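Local structure of macrophage migration inhibitory factor-like protein (Entamoeba histolytica, 6CUQ) at residues A12-S17 / K89-K94. The protein is of unassigned function but belongs to the macrophage migration inhibitory factor family of small trimeric alpha/beta proteins. Sequence-based numbering, arbitrary orientation.
Sequences ALITLS and KLLEQK
Leu91 reaches from helix 80-95 onto Ile14 and Leu16 of strand 11-16, an apolar helix-on-sheet contact within the alpha/beta fold of a macrophage migration inhibitory factor subunit. CB of Leu91 is still 5.5 Å from its nearest strand side-chain atom, CD1 of Leu16. Leu91 CG comes closer, 4.9 Å from Leu16 CD1, and there the side chain forks. One branch, Leu91 CD1, meets Ile14 CG2 at 4.2 Å; the other, Leu91 CD2, meets Leu16 CD1, also at 4.2 Å. The leucine thus divides its two methyls between two residues that share one face of the strand, while Thr15 between them turns to the opposite face, where it packs on Val52 of a neighbouring subunit. Leu91 also rests on Ala66 and Ile68 of strand 66-72, and Ile14 on Ile28 of helix 22-40, so the contact belongs to the buried layer between the sheet and both helices. The CA atoms of Leu16 and Leu91 lie 8.9 Å apart. In Ile14, chi1 of -57° sets CG1 beside the backbone N and leaves CG2 anti to it; the Ile14 and Leu91 side chains run past each other in opposite directions, Ile14 CG2 touching Leu91 CD1.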
loop_
_atom_site.group_PDB
_atom_site.type_symbol
_atom_site.label_atom_id
_atom_site.label_comp_id
_atom_site.label_asym_id
_atom_site.label_seq_id
_atom_site.Cartn_x
_atom_site.Cartn_y
_atom_site.Cartn_z
ATOM N N ALA B 12 3.177 0.272 -9.951
ATOM C CA ALA B 12 2.352 -0.853 -9.513
ATOM C C ALA B 12 2.950 -1.423 -8.241
ATOM O O ALA B 12 4.105 -1.865 -8.238
ATOM C CB ALA B 12 2.238 -1.946 -10.581
ATOM N N LEU B 13 2.174 -1.374 -7.160
ATOM C CA LEU B 13 2.504 -2.036 -5.908
ATOM C C LEU B 13 1.686 -3.324 -5.867
ATOM O O LEU B 13 0.457 -3.284 -5.735
ATOM C CB LEU B 13 2.203 -1.148 -4.699
ATOM C CG LEU B 13 3.059 -1.329 -3.439
ATOM C CD1 LEU B 13 2.695 -0.308 -2.375
ATOM C CD2 LEU B 13 2.942 -2.743 -2.888
ATOM N N ILE B 14 2.370 -4.456 -6.001
ATOM C CA ILE B 14 1.746 -5.770 -6.063
ATOM C C ILE B 14 1.958 -6.433 -4.711
ATOM O O ILE B 14 3.098 -6.699 -4.299
ATOM C CB ILE B 14 2.331 -6.621 -7.195
ATOM C CG1 ILE B 14 2.181 -5.881 -8.527
ATOM C CG2 ILE B 14 1.628 -7.982 -7.244
ATOM C CD1 ILE B 14 2.880 -6.547 -9.696
ATOM N N THR B 15 0.862 -6.661 -4.006
ATOM C CA THR B 15 0.858 -7.375 -2.740
ATOM C C THR B 15 0.243 -8.735 -3.031
ATOM O O THR B 15 -0.939 -8.823 -3.374
ATOM C CB THR B 15 0.064 -6.592 -1.694
ATOM O OG1 THR B 15 0.574 -5.253 -1.604
ATOM C CG2 THR B 15 0.082 -7.287 -0.326
ATOM N N LEU B 16 1.038 -9.791 -2.949
ATOM C CA LEU B 16 0.521 -11.107 -3.286
ATOM C C LEU B 16 0.928 -12.129 -2.239
ATOM O O LEU B 16 1.930 -11.969 -1.536
ATOM C CB LEU B 16 0.980 -11.542 -4.680
ATOM C CG LEU B 16 2.367 -12.135 -4.887
ATOM C CD1 LEU B 16 2.545 -12.473 -6.357
ATOM C CD2 LEU B 16 3.458 -11.210 -4.414
ATOM N N SER B 17 0.120 -13.181 -2.127
ATOM C CA SER B 17 0.289 -14.171 -1.074
ATOM C C SER B 17 0.609 -15.564 -1.605
ATOM O O SER B 17 0.317 -16.560 -0.945
ATOM C CB SER B 17 -0.966 -14.222 -0.201
ATOM O OG SER B 17 -1.962 -14.982 -0.854
ATOM N N LYS B 89 -3.299 -12.280 -16.105
ATOM C CA LYS B 89 -2.606 -13.317 -16.863
ATOM C C LYS B 89 -1.189 -13.504 -16.345
ATOM O O LYS B 89 -0.690 -14.636 -16.289
ATOM C CB LYS B 89 -2.605 -12.977 -18.353
ATOM N N LEU B 90 -0.548 -12.416 -15.920
ATOM C CA LEU B 90 0.809 -12.499 -15.390
ATOM C C LEU B 90 0.863 -13.267 -14.066
ATOM O O LEU B 90 1.681 -14.182 -13.907
ATOM C CB LEU B 90 1.398 -11.092 -15.235
ATOM C CG LEU B 90 2.744 -11.139 -14.512
ATOM C CD1 LEU B 90 3.676 -11.973 -15.357
ATOM C CD2 LEU B 90 3.340 -9.754 -14.190
ATOM N N LEU B 91 0.035 -12.878 -13.084
ATOM C CA LEU B 91 0.077 -13.555 -11.782
ATOM C C LEU B 91 -0.403 -14.993 -11.882
ATOM O O LEU B 91 0.032 -15.847 -11.104
ATOM C CB LEU B 91 -0.744 -12.799 -10.735
ATOM C CG LEU B 91 -0.152 -11.438 -10.361
ATOM C CD1 LEU B 91 -0.733 -10.923 -9.070
ATOM C CD2 LEU B 91 1.365 -11.483 -10.301
ATOM N N GLU B 92 -1.303 -15.276 -12.816
ATOM C CA GLU B 92 -1.668 -16.663 -13.060
ATOM C C GLU B 92 -0.488 -17.452 -13.626
ATOM O O GLU B 92 -0.212 -18.577 -13.184
ATOM C CB GLU B 92 -2.875 -16.720 -13.998
ATOM C CG GLU B 92 -3.530 -18.080 -14.077
ATOM C CD GLU B 92 -2.732 -19.063 -14.910
ATOM O OE1 GLU B 92 -2.192 -18.652 -15.965
ATOM O OE2 GLU B 92 -2.637 -20.241 -14.499
ATOM N N GLN B 93 0.225 -16.882 -14.600
ATOM C CA GLN B 93 1.285 -17.642 -15.257
ATOM C C GLN B 93 2.454 -17.883 -14.306
ATOM O O GLN B 93 3.030 -18.978 -14.295
ATOM C CB GLN B 93 1.780 -16.918 -16.511
ATOM C CG GLN B 93 3.122 -17.459 -17.000
ATOM C CD GLN B 93 3.948 -16.429 -17.755
ATOM O OE1 GLN B 93 3.412 -15.572 -18.458
ATOM N NE2 GLN B 93 5.270 -16.510 -17.603
ATOM N N LYS B 94 2.814 -16.877 -13.499
ATOM C CA LYS B 94 4.003 -16.960 -12.656
ATOM C C LYS B 94 3.725 -17.472 -11.245
ATOM O O LYS B 94 4.612 -18.078 -10.637
ATOM C CB LYS B 94 4.675 -15.585 -12.541
ATOM C CG LYS B 94 5.063 -14.908 -13.855
ATOM C CD LYS B 94 6.317 -15.499 -14.497
ATOM C CE LYS B 94 7.068 -14.443 -15.352
ATOM N NZ LYS B 94 8.055 -15.072 -16.257
#